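Local structure of type III secretion system effector HopBA1 (Pseudomonas syringae pv. aptata, 5T09) at residues 25-30 with 207-212; 77-82 with 183-188; 38-43 with 70-75. The protein acts as a virulence effector that is recognised by the Arabidopsis disease resistance protein RBA1, enhancing its self-association and so triggering plant cell death. One frame throughout, in Å; residues are numbered along the deposited sequence.

Contact 1 (25-30 with 207-212)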
loop_
_atom_site.group_PDB
_atom_site.type_symbol
_atom_site.label_atom_id
_atom_site.label_comp_id
_atom_site.label_asym_id
_atom_site.label_seq_id
_atom_site.Cartn_x
_atom_site.Cartn_y
_atom_site.Cartn_z
ATOM N N PRO A 25 2.335 12.180 -17.599
ATOM C CA PRO A 25 3.174 13.241 -17.009
ATOM C C PRO A 25 2.859 13.562 -15.554
ATOM O O PRO A 25 3.659 14.257 -14.914
ATOM C CB PRO A 25 2.898 14.450 -17.914
ATOM C CG PRO A 25 2.481 13.860 -19.211
ATOM C CD PRO A 25 1.722 12.613 -18.866
ATOM N N SER A 26 1.731 13.101 -15.012
ATOM C CA SER A 26 1.471 13.279 -13.588
ATOM C C SER A 26 2.275 12.304 -12.737
ATOM O O SER A 26 2.466 12.551 -11.540
ATOM C CB SER A 26 -0.022 13.114 -13.295
ATOM O OG SER A 26 -0.450 11.786 -13.536
ATOM N N ILE A 27 2.745 11.208 -13.327
ATOM C CA ILE A 27 3.627 10.266 -12.651
ATOM C C ILE A 27 5.053 10.765 -12.869
ATOM O O ILE A 27 5.615 10.627 -13.959
ATOM C CB ILE A 27 3.436 8.840 -13.170
ATOM C CG1 ILE A 27 1.972 8.412 -13.023
ATOM C CG2 ILE A 27 4.336 7.871 -12.407
ATOM C CD1 ILE A 27 1.619 7.160 -13.791
ATOM N N ASN A 28 5.632 11.363 -11.833
ATOM C CA ASN A 28 7.005 11.853 -11.877
ATOM C C ASN A 28 7.916 10.790 -11.276
ATOM O O ASN A 28 7.800 10.469 -10.089
ATOM C CB ASN A 28 7.141 13.174 -11.120
ATOM C CG ASN A 28 6.373 14.307 -11.779
ATOM O OD1 ASN A 28 6.906 15.020 -12.630
ATOM N ND2 ASN A 28 5.115 14.477 -11.386
ATOM N N VAL A 29 8.811 10.245 -12.094
ATOM C CA VAL A 29 9.690 9.155 -11.688
ATOM C C VAL A 29 11.085 9.743 -11.513
ATOM O O VAL A 29 11.802 9.979 -12.492
ATOM C CB VAL A 29 9.684 8.006 -12.703
ATOM C CG1 VAL A 29 10.557 6.857 -12.211
ATOM C CG2 VAL A 29 8.260 7.525 -12.953
ATOM N N ARG A 30 11.475 9.977 -10.258
ATOM C CA ARG A 30 12.787 10.510 -9.913
ATOM C C ARG A 30 13.699 9.375 -9.470
ATOM O O ARG A 30 13.275 8.540 -8.659
ATOM C CB ARG A 30 12.657 11.544 -8.796
ATOM C CG ARG A 30 13.922 12.340 -8.522
ATOM C CD ARG A 30 13.605 13.732 -7.981
ATOM N NE ARG A 30 12.867 14.550 -8.942
ATOM C CZ ARG A 30 12.622 15.850 -8.793
ATOM N NH1 ARG A 30 13.058 16.499 -7.722
ATOM N NH2 ARG A 30 11.942 16.505 -9.725
ATOM N N PRO A 207 -4.087 7.272 -12.060
ATOM C CA PRO A 207 -2.639 7.245 -12.304
ATOM C C PRO A 207 -1.860 7.629 -11.053
ATOM O O PRO A 207 -2.240 8.539 -10.316
ATOM C CB PRO A 207 -2.442 8.271 -13.426
ATOM C CG PRO A 207 -3.781 8.429 -14.052
ATOM C CD PRO A 207 -4.776 8.213 -12.959
ATOM N N GLY A 208 -0.763 6.921 -10.821
ATOM C CA GLY A 208 0.092 7.221 -9.688
ATOM C C GLY A 208 1.411 6.494 -9.814
ATOM O O GLY A 208 1.568 5.574 -10.621
ATOM N N LEU A 209 2.363 6.929 -8.995
ATOM C CA LEU A 209 3.670 6.289 -8.921
ATOM C C LEU A 209 3.537 4.984 -8.144
ATOM O O LEU A 209 3.082 4.984 -6.997
ATOM C CB LEU A 209 4.666 7.238 -8.253
ATOM C CG LEU A 209 6.168 6.918 -8.233
ATOM C CD1 LEU A 209 6.521 5.881 -7.176
ATOM C CD2 LEU A 209 6.635 6.466 -9.602
ATOM N N VAL A 210 3.923 3.871 -8.769
ATOM C CA VAL A 210 3.817 2.549 -8.162
ATOM C C VAL A 210 5.199 2.109 -7.706
ATOM O O VAL A 210 6.165 2.169 -8.477
ATOM C CB VAL A 210 3.215 1.527 -9.141
ATOM C CG1 VAL A 210 3.134 0.151 -8.491
ATOM C CG2 VAL A 210 1.835 1.980 -9.597
ATOM N N ILE A 211 5.287 1.657 -6.458
ATOM C CA ILE A 211 6.529 1.181 -5.864
ATOM C C ILE A 211 6.445 -0.329 -5.697
ATOM O O ILE A 211 5.416 -0.861 -5.268
ATOM C CB ILE A 211 6.801 1.859 -4.507
ATOM C CG1 ILE A 211 6.986 3.366 -4.698
ATOM C CG2 ILE A 211 8.028 1.228 -3.827
ATOM C CD1 ILE A 211 7.191 4.143 -3.411
ATOM N N SER A 212 7.533 -1.012 -6.035
ATOM C CA SER A 212 7.699 -2.436 -5.792
ATOM C C SER A 212 8.931 -2.636 -4.923
ATOM O O SER A 212 9.694 -1.702 -4.668
ATOM C CB SER A 212 7.844 -3.215 -7.105
ATOM O OG SER A 212 9.035 -2.852 -7.776
#

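Contact 2 (77-82 with 183-188)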
loop_
_atom_site.group_PDB
_atom_site.type_symbol
_atom_site.label_atom_id
_atom_site.label_comp_id
_atom_site.label_asym_id
_atom_site.label_seq_id
_atom_site.Cartn_x
_atom_site.Cartn_y
_atom_site.Cartn_z
ATOM N N VAL A 77 1.817 14.169 2.519
ATOM C CA VAL A 77 0.948 12.996 2.546
ATOM C C VAL A 77 -0.025 13.158 3.708
ATOM O O VAL A 77 0.375 13.122 4.873
ATOM C CB VAL A 77 1.756 11.698 2.675
ATOM C CG1 VAL A 77 0.826 10.485 2.731
ATOM C CG2 VAL A 77 2.740 11.568 1.520
ATOM N N ASP A 78 -1.307 13.339 3.390
ATOM C CA ASP A 78 -2.345 13.482 4.400
ATOM C C ASP A 78 -3.260 12.270 4.500
ATOM O O ASP A 78 -4.115 12.233 5.393
ATOM C CB ASP A 78 -3.197 14.725 4.104
ATOM C CG ASP A 78 -2.379 16.001 4.081
ATOM O OD1 ASP A 78 -1.498 16.160 4.949
ATOM O OD2 ASP A 78 -2.616 16.844 3.191
ATOM N N HIS A 79 -3.101 11.279 3.627
ATOM C CA HIS A 79 -4.050 10.179 3.540
ATOM C C HIS A 79 -3.313 8.896 3.196
ATOM O O HIS A 79 -2.491 8.877 2.274
ATOM C CB HIS A 79 -5.118 10.472 2.482
ATOM C CG HIS A 79 -6.156 9.402 2.362
ATOM N ND1 HIS A 79 -6.606 8.937 1.145
ATOM C CD2 HIS A 79 -6.839 8.712 3.305
ATOM C CE1 HIS A 79 -7.518 8.002 1.344
ATOM N NE2 HIS A 79 -7.677 7.845 2.646
ATOM N N LEU A 80 -3.615 7.832 3.938
ATOM C CA LEU A 80 -3.078 6.499 3.682
ATOM C C LEU A 80 -4.248 5.528 3.601
ATOM O O LEU A 80 -4.912 5.261 4.608
ATOM C CB LEU A 80 -2.090 6.084 4.772
ATOM C CG LEU A 80 -1.582 4.643 4.718
ATOM C CD1 LEU A 80 -0.777 4.388 3.453
ATOM C CD2 LEU A 80 -0.759 4.343 5.960
ATOM N N ALA A 81 -4.497 4.999 2.408
ATOM C CA ALA A 81 -5.617 4.103 2.150
ATOM C C ALA A 81 -5.072 2.690 1.981
ATOM O O ALA A 81 -4.199 2.457 1.136
ATOM C CB ALA A 81 -6.380 4.556 0.908
ATOM N N VAL A 82 -5.574 1.750 2.785
ATOM C CA VAL A 82 -4.942 0.442 2.925
ATOM C C VAL A 82 -5.936 -0.671 2.626
ATOM O O VAL A 82 -7.121 -0.583 2.975
ATOM C CB VAL A 82 -4.334 0.259 4.331
ATOM C CG1 VAL A 82 -3.392 1.411 4.641
ATOM C CG2 VAL A 82 -5.426 0.139 5.396
ATOM N N ASN A 183 -3.876 16.652 0.392
ATOM C CA ASN A 183 -2.936 17.069 -0.640
ATOM C C ASN A 183 -2.448 15.859 -1.432
ATOM O O ASN A 183 -2.710 15.737 -2.635
ATOM C CB ASN A 183 -1.761 17.812 -0.002
ATOM C CG ASN A 183 -1.019 18.687 -0.988
ATOM O OD1 ASN A 183 -1.631 19.396 -1.789
ATOM N ND2 ASN A 183 0.309 18.643 -0.939
ATOM N N LYS A 184 -1.756 14.943 -0.763
ATOM C CA LYS A 184 -1.246 13.729 -1.378
ATOM C C LYS A 184 -1.742 12.516 -0.607
ATOM O O LYS A 184 -1.996 12.590 0.600
ATOM C CB LYS A 184 0.281 13.733 -1.411
ATOM C CG LYS A 184 0.864 14.963 -2.068
ATOM C CD LYS A 184 2.371 14.953 -2.017
ATOM C CE LYS A 184 2.952 16.111 -2.800
ATOM N NZ LYS A 184 4.431 16.111 -2.732
ATOM N N SER A 185 -1.878 11.396 -1.317
ATOM C CA SER A 185 -2.351 10.152 -0.734
ATOM C C SER A 185 -1.441 9.005 -1.146
ATOM O O SER A 185 -0.795 9.047 -2.197
ATOM C CB SER A 185 -3.792 9.843 -1.166
ATOM O OG SER A 185 -4.270 8.676 -0.528
ATOM N N ILE A 186 -1.389 7.983 -0.295
ATOM C CA ILE A 186 -0.724 6.725 -0.603
ATOM C C ILE A 186 -1.761 5.619 -0.508
ATOM O O ILE A 186 -2.550 5.579 0.445
ATOM C CB ILE A 186 0.456 6.450 0.348
ATOM C CG1 ILE A 186 1.562 7.479 0.121
ATOM C CG2 ILE A 186 0.994 5.028 0.149
ATOM C CD1 ILE A 186 2.655 7.454 1.166
ATOM N N VAL A 187 -1.765 4.731 -1.499
ATOM C CA VAL A 187 -2.592 3.532 -1.495
ATOM C C VAL A 187 -1.674 2.338 -1.289
ATOM O O VAL A 187 -0.723 2.137 -2.055
ATOM C CB VAL A 187 -3.400 3.398 -2.797
ATOM C CG1 VAL A 187 -4.041 2.019 -2.909
ATOM C CG2 VAL A 187 -4.459 4.482 -2.863
ATOM N N TRP A 188 -1.964 1.546 -0.260
ATOM C CA TRP A 188 -1.121 0.431 0.159
ATOM C C TRP A 188 -1.947 -0.842 0.045
ATOM O O TRP A 188 -2.934 -1.017 0.768
ATOM C CB TRP A 188 -0.618 0.657 1.586
ATOM C CG TRP A 188 0.259 -0.422 2.142
ATOM C CD1 TRP A 188 0.895 -1.413 1.454
ATOM C CD2 TRP A 188 0.597 -0.607 3.518
ATOM N NE1 TRP A 188 1.613 -2.203 2.323
ATOM C CE2 TRP A 188 1.445 -1.726 3.596
ATOM C CE3 TRP A 188 0.264 0.072 4.695
ATOM C CZ2 TRP A 188 1.961 -2.187 4.807
ATOM C CZ3 TRP A 188 0.778 -0.385 5.892
ATOM C CH2 TRP A 188 1.612 -1.505 5.940
#

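Contact 3 (38-43 with 70-75)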
loop_
_atom_site.group_PDB
_atom_site.type_symbol
_atom_site.label_atom_id
_atom_site.label_comp_id
_atom_site.label_asym_id
_atom_site.label_seq_id
_atom_site.Cartn_x
_atom_site.Cartn_y
_atom_site.Cartn_z
ATOM N N ASP A 38 14.461 7.594 2.352
ATOM C CA ASP A 38 14.649 8.739 1.467
ATOM C C ASP A 38 13.959 8.521 0.125
ATOM O O ASP A 38 13.409 9.462 -0.460
ATOM C CB ASP A 38 16.140 9.003 1.261
ATOM C CG ASP A 38 16.846 9.399 2.543
ATOM O OD1 ASP A 38 16.187 9.973 3.435
ATOM O OD2 ASP A 38 18.062 9.138 2.658
ATOM N N THR A 39 13.980 7.286 -0.381
ATOM C CA THR A 39 13.350 7.007 -1.668
ATOM C C THR A 39 11.833 7.107 -1.574
ATOM O O THR A 39 11.189 7.699 -2.449
ATOM C CB THR A 39 13.768 5.623 -2.167
ATOM O OG1 THR A 39 15.180 5.606 -2.413
ATOM C CG2 THR A 39 13.029 5.254 -3.453
ATOM N N LEU A 40 11.242 6.534 -0.524
ATOM C CA LEU A 40 9.788 6.558 -0.392
ATOM C C LEU A 40 9.279 7.983 -0.217
ATOM O O LEU A 40 8.307 8.392 -0.863
ATOM C CB LEU A 40 9.355 5.681 0.781
ATOM C CG LEU A 40 7.858 5.666 1.096
ATOM C CD1 LEU A 40 7.036 5.298 -0.134
ATOM C CD2 LEU A 40 7.572 4.704 2.237
ATOM N N VAL A 41 9.923 8.756 0.658
ATOM C CA VAL A 41 9.506 10.137 0.882
ATOM C C VAL A 41 9.688 10.959 -0.387
ATOM O O VAL A 41 8.841 11.793 -0.734
ATOM C CB VAL A 41 10.283 10.739 2.067
ATOM C CG1 VAL A 41 9.936 12.215 2.255
ATOM C CG2 VAL A 41 9.992 9.956 3.341
ATOM N N GLY A 42 10.795 10.744 -1.099
ATOM C CA GLY A 42 11.018 11.474 -2.334
ATOM C C GLY A 42 9.975 11.153 -3.389
ATOM O O GLY A 42 9.564 12.028 -4.156
ATOM N N ALA A 43 9.535 9.895 -3.441
ATOM C CA ALA A 43 8.499 9.513 -4.395
ATOM C C ALA A 43 7.170 10.171 -4.052
ATOM O O ALA A 43 6.444 10.622 -4.945
ATOM C CB ALA A 43 8.356 7.993 -4.435
ATOM N N ALA A 70 6.206 10.225 9.783
ATOM C CA ALA A 70 6.322 11.655 10.055
ATOM C C ALA A 70 6.858 12.404 8.841
ATOM O O ALA A 70 6.334 13.461 8.467
ATOM C CB ALA A 70 7.219 11.883 11.272
ATOM N N LYS A 71 7.904 11.871 8.208
ATOM C CA LYS A 71 8.477 12.537 7.042
ATOM C C LYS A 71 7.489 12.568 5.882
ATOM O O LYS A 71 7.424 13.557 5.142
ATOM C CB LYS A 71 9.772 11.843 6.626
ATOM C CG LYS A 71 10.933 12.093 7.573
ATOM C CD LYS A 71 12.197 11.421 7.077
ATOM C CE LYS A 71 13.326 11.544 8.081
ATOM N NZ LYS A 71 14.537 10.806 7.628
ATOM N N LEU A 72 6.716 11.495 5.701
ATOM C CA LEU A 72 5.701 11.494 4.652
ATOM C C LEU A 72 4.661 12.579 4.900
ATOM O O LEU A 72 4.268 13.296 3.972
ATOM C CB LEU A 72 5.032 10.125 4.560
ATOM C CG LEU A 72 5.869 9.002 3.937
ATOM C CD1 LEU A 72 5.187 7.663 4.140
ATOM C CD2 LEU A 72 6.106 9.257 2.453
ATOM N N LYS A 73 4.202 12.716 6.146
ATOM C CA LYS A 73 3.274 13.791 6.480
ATOM C C LYS A 73 3.857 15.147 6.103
ATOM O O LYS A 73 3.181 15.979 5.486
ATOM C CB LYS A 73 2.939 13.747 7.973
ATOM C CG LYS A 73 2.020 14.866 8.444
ATOM C CD LYS A 73 0.624 14.728 7.860
ATOM C CE LYS A 73 -0.223 15.947 8.176
ATOM N NZ LYS A 73 -1.622 15.796 7.692
ATOM N N ASN A 74 5.117 15.389 6.472
ATOM C CA ASN A 74 5.749 16.665 6.159
ATOM C C ASN A 74 5.880 16.871 4.656
ATOM O O ASN A 74 5.835 18.011 4.179
ATOM C CB ASN A 74 7.120 16.741 6.832
ATOM C CG ASN A 74 7.874 18.010 6.482
ATOM O OD1 ASN A 74 8.641 18.045 5.521
ATOM N ND2 ASN A 74 7.663 19.060 7.268
ATOM N N ALA A 75 6.036 15.787 3.894
ATOM C CA ALA A 75 6.125 15.886 2.443
ATOM C C ALA A 75 4.790 16.219 1.790
ATOM O O ALA A 75 4.763 16.490 0.586
ATOM C CB ALA A 75 6.666 14.578 1.864
#

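Contact 1 (25-30 with 207-212)
I27 carries this contact by spreading two branches along the chain at 207-209. Its CG2 lies equally close to the backbone and the side chain of L209, 3.9 Å from L209 CA and 3.9 Å from L209 CD2. With CG1 beside the backbone N (chi1 -57°), the longer branch reaches back to the preceding residues: I27 CD1 comes to 3.5 Å from G208 O and, more loosely, to 4.2 Å from P207 CB. L209 CD2 also receives V29 CG2 at 3.9 Å, the two side chains crossing at about a right angle, so I27 and V29 share this methyl. At the outer end S26 OG merely touches P207 CB at 4.0 Å.

The next shell fixes both partners. Backbone bonds from L209 and I211 to strand 49-54 tie strand 209-214 into the parallel part of the mixed sheet. V210 N has a separate partner in the side chain of H231, just before strand 232-235, through ND1. Helix 36-46 backs L209 through A43, while V29 rests on I232 of strand 232-235. The irregular segment 25-30 is held separately, its N28 N bonded to N47 OD1. Beyond P207, about 5 Å from its side chain, lies the potassium ion of the D200, P202 and M205 site, with P207 also packing on D200.

No hydrogen bond joins the two segments, although I27 and L209 come within 5.5 Å between CA atoms. The N-terminal segment therefore adds no strand here; methyl groups covering the peptide at G208 and the side chain of L209 make the join, which depends on shape and burial of apolar surface.

Contact 2 (77-82 with 183-188)
H79 O is gripped twice from strand 184-190: I186 N gives it a good bond of 2.9 Å (N-H...O angle 161°), and S185 OG adds a weak one. The same hydroxyl meets the imidazole, H79 ND1 lying 2.9 Å from S185 OG, but the bent N-H approach of 120° makes this bond weak too. H79 and S185 are paired on one face of the sheet, and with CG and OG both anti to the backbone N the ring and hydroxyl meet. The other ring nitrogen, H79 NE2, bonds to S138 OG of the next strand.

Farther along, the ladder is regular: A81 N to I186 O and W188 N to A81 O are both 2.8 Å and nearly straight. Strands 77-82 and 184-190 are parallel neighbours in the core of the alpha-beta fold, the short segments running 16° apart. At the start a beta bulge shifts the register by one between V77 and H79, so K184 O receives D78 N at 3.0 Å and H79 N only weakly. D78 OD2 takes N183 N at 3.1 Å on its anti side, while D78 OD1 is salt-bridged to K73.

V77, L80, V82, I186 and W188 share one face, where helix 60-74 packs on I186 and W188. V77 CG1 meets I186 CD1 at 3.9 Å, the side chains crossing at about a right angle, and L80 CD1 reaches I186 CG2 at 3.8 Å. V82 CG1 approaches W188 CE3 obliquely, and the indole nitrogen is bonded to D54. On the opposite face A81 and V187 pack against A173 of helix 166-179.

Contact 3 (38-43 with 70-75)
V41 meets L72 where two helices, 36-46 and 60-74, lie side by side over one face of the parallel part of the mixed sheet. Helix 60-74 belongs to the beta-alpha-beta crossover from strand 49-54 to strand 77-82; helix 36-46 leads into the first of these strands. The short segments run nearly parallel, 23° apart, with axes 9.4 Å from each other at closest.

The tight part centres on V41 and reaches the sheet. L72 has CG beside its backbone N (chi1 -73°); chi2 of 170° sends CD1 on in the anti direction, toward I186, and leaves CD2 turned to the other helix, 3.8 Å from V41 CA and 4.0 Å from V41 CG2. L40 CG flanks the same methyl at 4.2 Å from L72 CD2. On the sheet side L72 packs on I186 and L40 on I211, so the two leucines join the helix pair to the buried sheet. K71 adds its CB to this close packing.

Beyond that CB the contact loosens. The exposed lysine chain runs on extended, and its ammonium approaches D38 without forming a salt bridge: K71 NZ stays 4.6 Å from D38 OD1, and any attraction is probably weak between two exposed side chains. V41 CG2 touches K71 CB at 3.8 Å as well as L72 CD2, while V41 CG1, anti to the backbone N, turns to A75 CB at 4.1 Å.

In the fold
Contact 2 is the buried one, a hydrogen-bonded strand pair with polar side chains at its bulged end; contacts 1 and 3 are partly buried and have no hydrogen bond across them. The centres of contacts 1 and 3 are about 14 Å from the centre of the chain, that of contact 2 about 9 Å. Contacts 1 and 2 reach the same sheet through strands 209-214 and 184-190, separated by strand 49-54, and do not touch. Contact 3 bridges to both from the helical layer, helix 36-46 lying on strand 209-214 and helix 60-74 on strand 184-190. Helix 60-74 also runs into strand 77-82, where V77 N probably hydrogen-bonds to L72 O at the turn.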